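Local structure of tyrocidine synthetase 3 (Brevibacillus brevis, 2JGP) at residues L287-D292 against V339-Y344; D304-G309 against T491-S496; E316-L321 against A504-N509; L333-N338 against K385-F390; G346-I351 against P381-T386. The protein is a nonribosomal peptide synthetase of tyrocidine biosynthesis, represented here by a peptidyl carrier-condensation bidomain that forms peptide bonds. One frame throughout, in Å; residues are numbered along the deposited sequence.

Contact 1. Residues L287-D292 against V339-Y344; sequences LNLPTD and VLLAKY
Pro290 lays its ring against the end residue of the helical segment 339-344. Its CD lies 3.3 Å from the backbone O of Tyr344, while CG of the same proline meets ring atom CD2 of Tyr344 at 4.1 Å, the two side chains crossing at about a right angle. The contact is made by the methylene groups; the proline nitrogen, having no hydrogen, could not donate to that oxygen. One residue earlier, Leu289 works with a single branch: its CD2 is 3.8 Å from Tyr344 CB and 4.1 Å from Leu341 CD2, lying over the gap between two residues on one face of the helix. The CB of Leu289 does not itself aim at the helix; with CG anti to the carbonyl carbon (chi1 -78°), the branch is carried across to it. Leu287 completes the row more loosely, with CD1 at 4.3 Å from Leu341 CB. The loop thus touches the helix through Leu287, Leu289 and Pro290, the first two buried and the proline at the exposed margin.

Polar bonds outside this interface position the loop: Leu287 O is held by Arg424, Asn288 N by Gln347 OE1, and Asp292 OD2 by both Thr488 N and Thr491 OG1. Within the condensation domain, the Tyr344 ring makes an edge-to-face contact with Phe495 of helix 489-508. Leu341, in turn, packs against Ile350 and Val352 of strand 350-356 and Thr430 of strand 430-435, so the 287-292 loop closes over a helix already held between sheet strands and a second helix.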
# COMPACT_ATOMS: atom_id res chain seq x y z
N LEU A 287 11.05 2.55 18.78
CA LEU A 287 9.83 2.89 19.51
C LEU A 287 9.80 2.17 20.86
O LEU A 287 9.94 0.96 20.93
CB LEU A 287 8.60 2.49 18.69
CG LEU A 287 7.22 2.86 19.25
CD1 LEU A 287 7.02 4.37 19.32
CD2 LEU A 287 6.13 2.22 18.39
N ASN A 288 9.61 2.94 21.93
CA ASN A 288 9.57 2.38 23.27
C ASN A 288 8.18 2.46 23.87
O ASN A 288 7.95 3.16 24.85
CB ASN A 288 10.58 3.10 24.17
CG ASN A 288 10.68 2.49 25.56
OD1 ASN A 288 10.73 3.21 26.55
ND2 ASN A 288 10.69 1.16 25.63
N LEU A 289 7.24 1.73 23.27
CA LEU A 289 5.89 1.65 23.81
C LEU A 289 5.93 0.89 25.12
O LEU A 289 6.67 -0.09 25.25
CB LEU A 289 4.95 0.92 22.86
CG LEU A 289 4.42 1.70 21.66
CD1 LEU A 289 3.57 0.77 20.80
CD2 LEU A 289 3.63 2.92 22.13
N PRO A 290 5.14 1.34 26.11
CA PRO A 290 5.06 0.58 27.34
C PRO A 290 4.21 -0.65 27.05
O PRO A 290 3.18 -0.54 26.39
CB PRO A 290 4.36 1.54 28.30
CG PRO A 290 3.54 2.40 27.45
CD PRO A 290 4.27 2.53 26.14
N THR A 291 4.67 -1.80 27.50
CA THR A 291 3.96 -3.05 27.24
C THR A 291 3.47 -3.61 28.56
O THR A 291 4.07 -3.38 29.61
CB THR A 291 4.88 -4.05 26.53
OG1 THR A 291 6.05 -4.29 27.33
CG2 THR A 291 5.31 -3.51 25.17
N ASP A 292 2.36 -4.35 28.50
CA ASP A 292 1.80 -4.99 29.69
C ASP A 292 2.62 -6.20 30.12
O ASP A 292 2.66 -6.55 31.29
CB ASP A 292 0.35 -5.40 29.44
CG ASP A 292 -0.57 -4.21 29.22
OD1 ASP A 292 -0.52 -3.26 30.04
OD2 ASP A 292 -1.33 -4.20 28.23
N VAL A 339 1.48 11.70 17.42
CA VAL A 339 1.41 12.31 18.76
C VAL A 339 0.93 11.29 19.82
O VAL A 339 1.41 11.31 20.96
CB VAL A 339 0.61 13.65 18.81
CG1 VAL A 339 -0.30 13.84 17.61
CG2 VAL A 339 -0.17 13.81 20.13
N LEU A 340 0.03 10.39 19.43
CA LEU A 340 -0.41 9.30 20.29
C LEU A 340 0.79 8.45 20.74
O LEU A 340 0.99 8.22 21.93
CB LEU A 340 -1.42 8.41 19.55
CG LEU A 340 -2.45 7.56 20.32
CD1 LEU A 340 -2.59 6.20 19.67
CD2 LEU A 340 -2.17 7.41 21.80
N LEU A 341 1.57 8.00 19.76
CA LEU A 341 2.76 7.19 20.03
C LEU A 341 3.79 7.96 20.85
O LEU A 341 4.42 7.41 21.75
CB LEU A 341 3.39 6.69 18.73
CG LEU A 341 2.57 5.73 17.85
CD1 LEU A 341 3.31 5.43 16.57
CD2 LEU A 341 2.24 4.45 18.60
N ALA A 342 3.98 9.24 20.51
CA ALA A 342 4.92 10.10 21.22
C ALA A 342 4.60 10.20 22.72
O ALA A 342 5.49 10.18 23.56
CB ALA A 342 4.94 11.50 20.60
N LYS A 343 3.31 10.29 23.03
CA LYS A 343 2.87 10.40 24.42
C LYS A 343 2.99 9.07 25.17
O LYS A 343 3.44 9.04 26.32
CB LYS A 343 1.44 10.95 24.49
CG LYS A 343 1.38 12.45 24.19
CD LYS A 343 -0.03 13.01 24.34
CE LYS A 343 -0.06 14.48 23.95
NZ LYS A 343 0.79 15.31 24.86
N TYR A 344 2.61 7.98 24.52
CA TYR A 344 2.77 6.64 25.11
C TYR A 344 4.23 6.28 25.31
O TYR A 344 4.62 5.79 26.37
CB TYR A 344 2.06 5.57 24.27
CG TYR A 344 0.66 5.30 24.74
CD1 TYR A 344 -0.37 6.20 24.47
CD2 TYR A 344 0.36 4.17 25.50
CE1 TYR A 344 -1.65 5.97 24.92
CE2 TYR A 344 -0.92 3.94 25.96
CZ TYR A 344 -1.93 4.84 25.67
OH TYR A 344 -3.20 4.60 26.13

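Contact 2. Residues D304-G309 against T491-S496; sequences DQCTIG and TMERFS
Cys306 and Ile308, on the outermost strand of a mixed four-stranded sheet in the condensation domain, pack on helix 489-508, which lies against one face of that sheet. Cys306 SG touches Met492 CB at 3.9 Å and comes within 4.1 Å of Ser496 OG, so the sulfur sits over one turn of the helix. Its chi1 of 56°, which sets SG between the backbone N and the carbonyl carbon, turns the sulfur to this place; nearer the backbone of the same residue, Cys306 CB approaches Glu493 CG at 4.2 Å. Further along the strand, the CG2 branch of Ile308 rests on Ser496 CB at 3.9 Å.

Strand and helix run in roughly the same direction, 34° apart, with segment axes 8.8 Å from each other at the closest. Alternate strand residues face the helix, and on the other face Gln305 NE2 donates to Thr307 OG1 at 3.1 Å. Strand 476-483 continues the sheet by backbone bonds to Asp304, Cys306 and Ile308, and its Val480 also packs on Met492 and Ser496.

The hydroxyl of buried Ser496 is turned back to its own helix, where OG donates to Met492 O at 2.9 Å, tilted 25° from the carbonyl plane. Ser496 N reaches that same oxygen from the opposite face of the plane, so two donors grip the one oxygen.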
# COMPACT_ATOMS: atom_id res chain seq x y z
N ASP A 304 -4.48 -10.04 18.24
CA ASP A 304 -5.91 -9.82 18.41
C ASP A 304 -6.22 -8.43 17.92
O ASP A 304 -5.32 -7.68 17.57
CB ASP A 304 -6.31 -9.95 19.87
CG ASP A 304 -7.65 -10.65 20.05
OD1 ASP A 304 -8.63 -10.30 19.34
OD2 ASP A 304 -7.69 -11.56 20.89
N GLN A 305 -7.51 -8.08 17.90
CA GLN A 305 -7.95 -6.79 17.38
C GLN A 305 -9.03 -6.18 18.25
O GLN A 305 -9.78 -6.89 18.91
CB GLN A 305 -8.47 -6.95 15.95
CG GLN A 305 -9.05 -5.66 15.36
CD GLN A 305 -9.36 -5.75 13.88
OE1 GLN A 305 -8.83 -6.60 13.16
NE2 GLN A 305 -10.22 -4.84 13.41
N CYS A 306 -9.08 -4.85 18.25
CA CYS A 306 -10.23 -4.12 18.79
C CYS A 306 -10.60 -3.00 17.83
O CYS A 306 -9.75 -2.51 17.08
CB CYS A 306 -9.93 -3.57 20.19
SG CYS A 306 -8.48 -2.52 20.27
N THR A 307 -11.87 -2.63 17.84
CA THR A 307 -12.39 -1.60 16.94
C THR A 307 -13.32 -0.68 17.70
O THR A 307 -14.08 -1.12 18.55
CB THR A 307 -13.14 -2.24 15.75
OG1 THR A 307 -12.29 -3.17 15.07
CG2 THR A 307 -13.60 -1.16 14.76
N ILE A 308 -13.26 0.62 17.38
CA ILE A 308 -14.13 1.61 17.99
C ILE A 308 -14.50 2.69 16.97
O ILE A 308 -13.67 3.05 16.13
CB ILE A 308 -13.47 2.26 19.24
CG1 ILE A 308 -14.47 3.14 19.99
CG2 ILE A 308 -12.24 3.06 18.86
CD1 ILE A 308 -14.07 3.45 21.42
N GLY A 309 -15.74 3.17 17.03
CA GLY A 309 -16.20 4.23 16.14
C GLY A 309 -15.80 5.60 16.63
O GLY A 309 -15.85 5.87 17.83
N THR A 491 -5.66 -2.31 27.70
CA THR A 491 -4.66 -1.31 27.31
C THR A 491 -4.89 -0.77 25.90
O THR A 491 -4.70 0.43 25.65
CB THR A 491 -3.23 -1.89 27.40
OG1 THR A 491 -2.89 -2.11 28.77
CG2 THR A 491 -2.19 -0.94 26.77
N MET A 492 -5.29 -1.64 24.99
CA MET A 492 -5.47 -1.26 23.59
C MET A 492 -6.79 -0.53 23.36
O MET A 492 -6.86 0.38 22.54
CB MET A 492 -5.36 -2.49 22.69
CG MET A 492 -3.95 -3.04 22.61
SD MET A 492 -2.87 -1.99 21.62
CE MET A 492 -2.05 -1.01 22.88
N GLU A 493 -7.84 -0.91 24.08
CA GLU A 493 -9.09 -0.14 24.07
C GLU A 493 -8.86 1.28 24.61
O GLU A 493 -9.41 2.23 24.08
CB GLU A 493 -10.20 -0.86 24.83
CG GLU A 493 -10.74 -2.09 24.08
CD GLU A 493 -11.77 -2.88 24.86
OE1 GLU A 493 -11.98 -2.60 26.06
OE2 GLU A 493 -12.37 -3.80 24.27
N ARG A 494 -8.03 1.40 25.64
CA ARG A 494 -7.68 2.72 26.19
C ARG A 494 -6.80 3.52 25.23
O ARG A 494 -6.98 4.74 25.09
CB ARG A 494 -6.96 2.56 27.54
CG ARG A 494 -6.64 3.88 28.24
CD ARG A 494 -5.97 3.67 29.59
NE ARG A 494 -6.85 2.97 30.54
CZ ARG A 494 -6.74 1.70 30.92
NH1 ARG A 494 -5.77 0.92 30.47
NH2 ARG A 494 -7.62 1.20 31.78
N PHE A 495 -5.86 2.84 24.59
CA PHE A 495 -5.00 3.39 23.53
C PHE A 495 -5.84 4.03 22.43
O PHE A 495 -5.55 5.14 21.98
CB PHE A 495 -4.13 2.26 22.97
CG PHE A 495 -3.13 2.67 21.91
CD1 PHE A 495 -1.96 3.32 22.26
CD2 PHE A 495 -3.34 2.34 20.58
CE1 PHE A 495 -1.02 3.66 21.28
CE2 PHE A 495 -2.42 2.67 19.60
CZ PHE A 495 -1.25 3.33 19.95
N SER A 496 -6.89 3.32 22.02
CA SER A 496 -7.80 3.79 20.97
C SER A 496 -8.61 5.02 21.40
O SER A 496 -8.74 5.97 20.64
CB SER A 496 -8.74 2.67 20.55
OG SER A 496 -8.02 1.53 20.12

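Contact 3. Residues E316-L321 against A504-N509; sequences EGLHQL and ASIVQN
Val507 stands over Gly317 with both of its methyl groups, where the two helices come closest. CG1 of Val507 is 3.9 Å from Gly317 CA, and CG2 of Val507 is 3.8 Å from Gly317 C, so the branches straddle bare backbone. With no side chain on the glycine, the CA atoms of Gly317 and Val507 approach to 6.0 Å. With CG1 anti to the backbone N (chi1 167°), the second branch, CG2, is turned toward Leu318.

Leu318 and Val507 cross at about a right angle, and Leu318 CD2 presses on Val507 CG2 at 3.5 Å, tighter than ordinary van der Waals contact. The same leucine methyl also lies 3.9 Å from Ile506 CD1, again with the side chains at about a right angle. Leu318 CD2 is therefore shared between two neighbouring residues of the facing helix. Leu321, one turn after Leu318, also points its side chain at Ile506, although the modelled separation of their methyl ends is implausibly short and its detail is doubtful. All these contacts are apolar, and Leu318, Leu321 and Ile506 are buried.

The segment axes are 9.5 Å apart at their closest and 50° from parallel. Around this crossing of helices 312-325 and 489-508, helix 329-345 packs on the first partner, through Leu329 and Leu333 against Leu318 and Val332 against Leu321. Phe387, at the start of helix 387-403, touches both Leu321 and Ile506, placing the pair inside a four-helix cluster of the condensation domain.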
# COMPACT_ATOMS: atom_id res chain seq x y z
N GLU A 316 -16.36 14.33 10.75
CA GLU A 316 -16.58 15.53 9.94
C GLU A 316 -15.57 16.63 10.29
O GLU A 316 -15.05 17.30 9.41
CB GLU A 316 -18.00 16.05 10.15
CG GLU A 316 -18.40 17.11 9.15
CD GLU A 316 -19.80 17.63 9.40
OE1 GLU A 316 -20.61 17.62 8.44
OE2 GLU A 316 -20.09 18.06 10.54
N GLY A 317 -15.29 16.80 11.58
CA GLY A 317 -14.31 17.78 12.03
C GLY A 317 -12.91 17.50 11.50
O GLY A 317 -12.19 18.42 11.12
N LEU A 318 -12.53 16.22 11.48
CA LEU A 318 -11.23 15.82 10.96
C LEU A 318 -11.13 16.12 9.46
O LEU A 318 -10.11 16.63 8.99
CB LEU A 318 -10.98 14.33 11.24
CG LEU A 318 -10.77 14.00 12.72
CD1 LEU A 318 -10.83 12.49 12.97
CD2 LEU A 318 -9.46 14.57 13.22
N HIS A 319 -12.20 15.82 8.72
CA HIS A 319 -12.27 16.19 7.30
C HIS A 319 -12.09 17.69 7.09
O HIS A 319 -11.32 18.11 6.23
CB HIS A 319 -13.60 15.74 6.67
CG HIS A 319 -13.60 14.31 6.21
ND1 HIS A 319 -12.90 13.89 5.10
CD2 HIS A 319 -14.20 13.21 6.72
CE1 HIS A 319 -13.08 12.59 4.94
NE2 HIS A 319 -13.86 12.15 5.91
N GLN A 320 -12.78 18.49 7.89
CA GLN A 320 -12.69 19.95 7.77
C GLN A 320 -11.30 20.46 8.19
O GLN A 320 -10.80 21.42 7.60
CB GLN A 320 -13.79 20.63 8.59
CG GLN A 320 -15.20 20.36 8.08
CD GLN A 320 -15.59 21.19 6.86
OE1 GLN A 320 -14.74 21.79 6.19
NE2 GLN A 320 -16.89 21.22 6.56
N LEU A 321 -10.68 19.82 9.18
CA LEU A 321 -9.32 20.18 9.59
C LEU A 321 -8.33 19.95 8.44
O LEU A 321 -7.45 20.78 8.18
CB LEU A 321 -8.87 19.39 10.82
CG LEU A 321 -7.43 19.66 11.27
CD1 LEU A 321 -7.21 21.13 11.61
CD2 LEU A 321 -7.05 18.77 12.44
N ALA A 504 -10.02 14.81 18.90
CA ALA A 504 -11.01 15.82 19.30
C ALA A 504 -10.34 17.15 19.65
O ALA A 504 -10.79 18.22 19.23
CB ALA A 504 -11.84 15.31 20.48
N SER A 505 -9.24 17.07 20.39
CA SER A 505 -8.50 18.25 20.85
C SER A 505 -7.89 19.05 19.70
O SER A 505 -7.94 20.28 19.70
CB SER A 505 -7.39 17.82 21.80
OG SER A 505 -7.91 17.06 22.88
N ILE A 506 -7.30 18.35 18.72
CA ILE A 506 -6.67 19.02 17.59
C ILE A 506 -7.71 19.61 16.62
O ILE A 506 -7.44 20.62 15.97
CB ILE A 506 -5.64 18.12 16.85
CG1 ILE A 506 -6.30 16.89 16.20
CG2 ILE A 506 -4.55 17.67 17.81
CD1 ILE A 506 -7.18 17.21 15.01
N VAL A 507 -8.89 19.00 16.55
CA VAL A 507 -10.00 19.59 15.79
C VAL A 507 -10.51 20.87 16.49
O VAL A 507 -10.78 21.89 15.83
CB VAL A 507 -11.16 18.58 15.59
CG1 VAL A 507 -12.42 19.28 15.09
CG2 VAL A 507 -10.75 17.49 14.60
N GLN A 508 -10.63 20.80 17.81
CA GLN A 508 -11.00 21.97 18.63
C GLN A 508 -10.02 23.12 18.43
O GLN A 508 -10.42 24.27 18.25
CB GLN A 508 -11.03 21.58 20.12
CG GLN A 508 -11.43 22.72 21.09
CD GLN A 508 -11.08 22.41 22.54
OE1 GLN A 508 -11.44 23.17 23.45
NE2 GLN A 508 -10.39 21.30 22.77
N ASN A 509 -8.73 22.80 18.48
CA ASN A 509 -7.67 23.81 18.39
C ASN A 509 -6.41 23.22 17.74
O ASN A 509 -5.56 22.66 18.44
CB ASN A 509 -7.34 24.33 19.79
CG ASN A 509 -6.25 25.40 19.79
OD1 ASN A 509 -5.86 25.91 18.73
ND2 ASN A 509 -5.75 25.74 20.97

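Contact 4. Residues L333-N338 against K385-F390; sequences LLAAYN and KTFSEF
Phe390, Ala335 and Phe387 bury the most surface here, two aromatic rings from the start of helix 387-403 reaching to Ala335, Ala336 and Asn338 of helix 329-345. Ala335 CB serves both rings, lying 3.7 Å from Phe387 CZ and 4.2 Å from Phe390 CE2. The Phe390 ring turns its edge to the helix: Ala335 O lies in the ring plane at 3.4 Å from CE2 of Phe390, and Asn338 CB, also at the edge, is 3.5 Å from Phe390 CZ. With CG anti to the backbone N (chi1 176°), Phe390 extends from its own helix to make both touches. Phe387 likewise presents an edge, with Ala336 N near its plane at 3.9 Å from CE1 of Phe387.

The polar end of buried Asn338 is answered within its own helix. ND2 donates to Leu334 O at 2.8 Å along an almost straight line (176°), reaching the oxygen from above the carbonyl plane, opposite the face used by Asn338 N. On the other side, Thr386 and Glu389 form a capping box: Glu389 N donates to Thr386 OG1 at 3.0 Å, and Thr386 N to Glu389 OE1, fixing the first turn from which both phenylalanines project.

Van der Waals contact of the rings with methyl, methylene and backbone atoms thus joins the two segments, without hydrogen bonds between them; the slightly positive ring edge of Phe390 probably suits the carbonyl oxygen it meets.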
# COMPACT_ATOMS: atom_id res chain seq x y z
N LEU A 333 -4.70 12.14 10.30
CA LEU A 333 -4.73 10.93 11.14
C LEU A 333 -3.33 10.38 11.43
O LEU A 333 -3.04 9.97 12.56
CB LEU A 333 -5.59 9.86 10.48
CG LEU A 333 -7.05 10.20 10.24
CD1 LEU A 333 -7.72 9.09 9.45
CD2 LEU A 333 -7.77 10.45 11.56
N LEU A 334 -2.46 10.37 10.42
CA LEU A 334 -1.08 9.95 10.63
C LEU A 334 -0.39 10.87 11.63
O LEU A 334 0.36 10.41 12.50
CB LEU A 334 -0.29 9.93 9.32
CG LEU A 334 1.20 9.57 9.41
CD1 LEU A 334 1.40 8.19 10.07
CD2 LEU A 334 1.83 9.62 8.02
N ALA A 335 -0.64 12.17 11.49
CA ALA A 335 -0.11 13.16 12.41
C ALA A 335 -0.61 12.88 13.83
O ALA A 335 0.18 12.85 14.78
CB ALA A 335 -0.50 14.57 11.96
N ALA A 336 -1.92 12.68 13.98
CA ALA A 336 -2.52 12.37 15.28
C ALA A 336 -1.97 11.06 15.85
O ALA A 336 -1.78 10.93 17.06
CB ALA A 336 -4.04 12.29 15.17
N TYR A 337 -1.72 10.10 14.98
CA TYR A 337 -1.17 8.82 15.40
C TYR A 337 0.24 9.01 15.95
O TYR A 337 0.58 8.46 16.99
CB TYR A 337 -1.22 7.81 14.26
CG TYR A 337 -0.76 6.43 14.64
CD1 TYR A 337 -1.38 5.73 15.67
CD2 TYR A 337 0.29 5.82 13.98
CE1 TYR A 337 -0.96 4.46 16.04
CE2 TYR A 337 0.72 4.54 14.34
CZ TYR A 337 0.09 3.87 15.36
OH TYR A 337 0.51 2.61 15.72
N ASN A 338 1.06 9.81 15.27
CA ASN A 338 2.40 10.14 15.77
C ASN A 338 2.42 10.79 17.16
O ASN A 338 3.29 10.47 17.98
CB ASN A 338 3.17 11.02 14.78
CG ASN A 338 3.87 10.23 13.72
OD1 ASN A 338 5.08 9.98 13.81
ND2 ASN A 338 3.13 9.82 12.70
N LYS A 385 6.31 21.94 19.58
CA LYS A 385 5.68 22.20 18.29
C LYS A 385 4.17 22.34 18.43
O LYS A 385 3.56 21.68 19.26
CB LYS A 385 5.99 21.08 17.30
CG LYS A 385 7.43 21.08 16.82
CD LYS A 385 7.71 19.93 15.87
CE LYS A 385 9.15 19.96 15.41
NZ LYS A 385 9.53 18.73 14.67
N THR A 386 3.57 23.21 17.62
CA THR A 386 2.12 23.27 17.51
C THR A 386 1.69 22.08 16.66
O THR A 386 2.46 21.63 15.81
CB THR A 386 1.63 24.58 16.86
OG1 THR A 386 2.06 24.63 15.51
CG2 THR A 386 2.16 25.80 17.61
N PHE A 387 0.49 21.56 16.89
CA PHE A 387 0.02 20.46 16.05
C PHE A 387 -0.02 20.92 14.60
O PHE A 387 0.31 20.17 13.69
CB PHE A 387 -1.35 19.93 16.47
CG PHE A 387 -1.86 18.83 15.58
CD1 PHE A 387 -1.38 17.54 15.73
CD2 PHE A 387 -2.78 19.09 14.58
CE1 PHE A 387 -1.82 16.51 14.91
CE2 PHE A 387 -3.23 18.07 13.75
CZ PHE A 387 -2.75 16.78 13.91
N SER A 388 -0.42 22.18 14.39
CA SER A 388 -0.49 22.74 13.04
C SER A 388 0.84 22.63 12.30
O SER A 388 0.89 22.16 11.16
CB SER A 388 -0.96 24.19 13.09
OG SER A 388 -1.09 24.72 11.79
N GLU A 389 1.93 23.04 12.95
CA GLU A 389 3.24 22.99 12.29
C GLU A 389 3.76 21.55 12.17
O GLU A 389 4.40 21.21 11.18
CB GLU A 389 4.26 23.89 13.00
CG GLU A 389 4.85 23.32 14.27
CD GLU A 389 5.81 24.30 14.93
OE1 GLU A 389 5.55 24.70 16.09
OE2 GLU A 389 6.81 24.66 14.28
N PHE A 390 3.48 20.72 13.17
CA PHE A 390 3.83 19.30 13.11
C PHE A 390 3.11 18.61 11.95
O PHE A 390 3.72 17.84 11.19
CB PHE A 390 3.50 18.57 14.42
CG PHE A 390 3.75 17.09 14.36
CD1 PHE A 390 5.04 16.61 14.17
CD2 PHE A 390 2.70 16.18 14.45
CE1 PHE A 390 5.28 15.25 14.10
CE2 PHE A 390 2.94 14.82 14.37
CZ PHE A 390 4.23 14.35 14.20

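Contact 5. Residues G346-I351 against P381-T386; sequences GQEDII and PQREKT
Glu348 and Pro381 form the close-packed part of this contact, where the chain leaving helix 329-345 passes the loop that leads into helix 387-403. The Pro381 ring is buried; its CG rests on Ile350 CD1 at 4.0 Å, the two side chains crossing at about a right angle. Beside it along the chain, a CA-H...O contact joins Glu348 CA to Pro381 O at 3.6 Å. Ala342 of helix 329-345 packs on both Pro381 and Ile350, and Ile350 is hydrogen-bonded through the backbone to Asn379, so this side belongs to the base of the small two-stranded sheet of strands 350-356 and 373-379.

Toward solvent the interaction becomes polar. Glu348, with CG anti to its carbonyl carbon (chi1 -53°) and an extended chain beyond, reaches along Gln382 to Arg383. Its OE1 takes a bond of 2.9 Å from Arg383 N, met from above the carboxylate plane, and forms a salt bridge with Arg383 NE at 2.8 Å, although as a hydrogen bond that pair is weak. The link from Arg383 NH2 to Glu348 OE2 is long and weak at 3.5 Å. Carboxylate and guanidinium planes stand 90° apart, so the two do not form a flat bidentate pair. Nearby, a water donates to Glu348 O at 2.6 Å and accepts from Gln382 NE2 at 3.2 Å.

The type I turn from Gln382 to Lys385 is thus held at its second residue by a well-formed backbone N-H bond; the exposed guanidinium, with one bent and one long bond, probably adds more electrostatic attraction than directional bonding.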
# COMPACT_ATOMS: atom_id res chain seq x y z
N GLY A 346 6.93 8.34 25.24
CA GLY A 346 7.78 9.39 25.80
C GLY A 346 8.95 9.72 24.88
O GLY A 346 10.07 9.92 25.34
N GLN A 347 8.67 9.76 23.58
CA GLN A 347 9.68 10.00 22.54
C GLN A 347 9.20 11.09 21.59
O GLN A 347 7.99 11.31 21.45
CB GLN A 347 9.95 8.72 21.76
CG GLN A 347 10.68 7.65 22.56
CD GLN A 347 10.88 6.38 21.77
OE1 GLN A 347 9.94 5.86 21.16
NE2 GLN A 347 12.10 5.86 21.77
N GLU A 348 10.15 11.76 20.94
CA GLU A 348 9.85 12.87 20.04
C GLU A 348 10.44 12.65 18.64
O GLU A 348 10.62 13.59 17.88
CB GLU A 348 10.38 14.17 20.64
CG GLU A 348 9.88 14.42 22.06
CD GLU A 348 10.12 15.84 22.52
OE1 GLU A 348 9.25 16.39 23.22
OE2 GLU A 348 11.16 16.41 22.16
N ASP A 349 10.73 11.40 18.32
CA ASP A 349 11.31 11.01 17.04
C ASP A 349 10.83 9.58 16.79
O ASP A 349 11.23 8.66 17.51
CB ASP A 349 12.83 11.09 17.11
CG ASP A 349 13.51 10.87 15.77
OD1 ASP A 349 12.83 10.55 14.76
OD2 ASP A 349 14.75 11.01 15.73
N ILE A 350 9.97 9.43 15.79
CA ILE A 350 9.17 8.22 15.62
C ILE A 350 9.05 7.83 14.16
O ILE A 350 8.81 8.69 13.31
CB ILE A 350 7.74 8.42 16.19
CG1 ILE A 350 7.82 8.83 17.67
CG2 ILE A 350 6.91 7.14 16.00
CD1 ILE A 350 6.52 8.79 18.39
N ILE A 351 9.20 6.54 13.88
CA ILE A 351 9.04 5.99 12.53
C ILE A 351 7.80 5.10 12.50
O ILE A 351 7.64 4.22 13.35
CB ILE A 351 10.29 5.19 12.09
CG1 ILE A 351 11.56 6.02 12.30
CG2 ILE A 351 10.16 4.75 10.63
CD1 ILE A 351 12.83 5.24 12.16
N PRO A 381 7.52 14.46 16.54
CA PRO A 381 6.51 15.10 17.38
C PRO A 381 7.11 15.63 18.69
O PRO A 381 7.00 15.00 19.74
CB PRO A 381 5.50 13.97 17.63
CG PRO A 381 6.30 12.73 17.54
CD PRO A 381 7.36 12.99 16.50
N GLN A 382 7.75 16.79 18.59
CA GLN A 382 8.36 17.46 19.73
C GLN A 382 7.31 18.25 20.52
O GLN A 382 6.40 18.85 19.94
CB GLN A 382 9.49 18.38 19.26
CG GLN A 382 10.65 17.63 18.59
CD GLN A 382 11.60 18.54 17.82
OE1 GLN A 382 11.52 19.76 17.90
NE2 GLN A 382 12.51 17.93 17.06
N ARG A 383 7.46 18.25 21.84
CA ARG A 383 6.48 18.84 22.77
C ARG A 383 6.18 20.32 22.49
O ARG A 383 5.06 20.78 22.71
CB ARG A 383 6.97 18.69 24.22
CG ARG A 383 8.12 19.62 24.59
CD ARG A 383 8.96 19.10 25.75
NE ARG A 383 10.01 18.18 25.29
CZ ARG A 383 10.84 17.52 26.10
NH1 ARG A 383 10.76 17.67 27.42
NH2 ARG A 383 11.75 16.72 25.58
N GLU A 384 7.19 21.06 22.02
CA GLU A 384 7.09 22.50 21.83
C GLU A 384 6.41 22.88 20.51
O GLU A 384 5.98 24.02 20.35
CB GLU A 384 8.48 23.15 21.89
CG GLU A 384 9.21 22.88 23.21
CD GLU A 384 10.60 23.51 23.28
OE1 GLU A 384 10.70 24.76 23.19
OE2 GLU A 384 11.59 22.76 23.45
N LYS A 385 6.31 21.94 19.58
CA LYS A 385 5.68 22.20 18.29
C LYS A 385 4.17 22.34 18.43
O LYS A 385 3.56 21.68 19.26
CB LYS A 385 5.99 21.08 17.30
CG LYS A 385 7.43 21.08 16.82
CD LYS A 385 7.71 19.93 15.87
CE LYS A 385 9.15 19.96 15.41
NZ LYS A 385 9.53 18.73 14.67
N THR A 386 3.57 23.21 17.62
CA THR A 386 2.12 23.27 17.51
C THR A 386 1.69 22.08 16.66
O THR A 386 2.46 21.63 15.81
CB THR A 386 1.63 24.58 16.86
OG1 THR A 386 2.06 24.63 15.51
CG2 THR A 386 2.16 25.80 17.61
O HOH W 1 12.91 14.90 17.89

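How the contacts relate
Helix 329-345 is the common thread: contact 4 uses its middle and contact 1 its last turns, with centres 15 Å apart, and contact 5 begins just past its end. Helix 489-508 similarly serves contacts 2 and 3, whose centres are 21 Å apart. Phe495 of contact 2 bridges to contact 1, and Phe387 of contact 4 to contact 3, where Ile506 CG2 lies 3.7 Å from Phe387 CG. Contacts 4 and 5 share Lys385 and Thr386, their centres 9 Å apart. The sodium ion is bound by Gln396 and Asp400, further along the helix that starts in contact 4. None of the five contacts includes the HHxxxDG active-site motif of condensation domains.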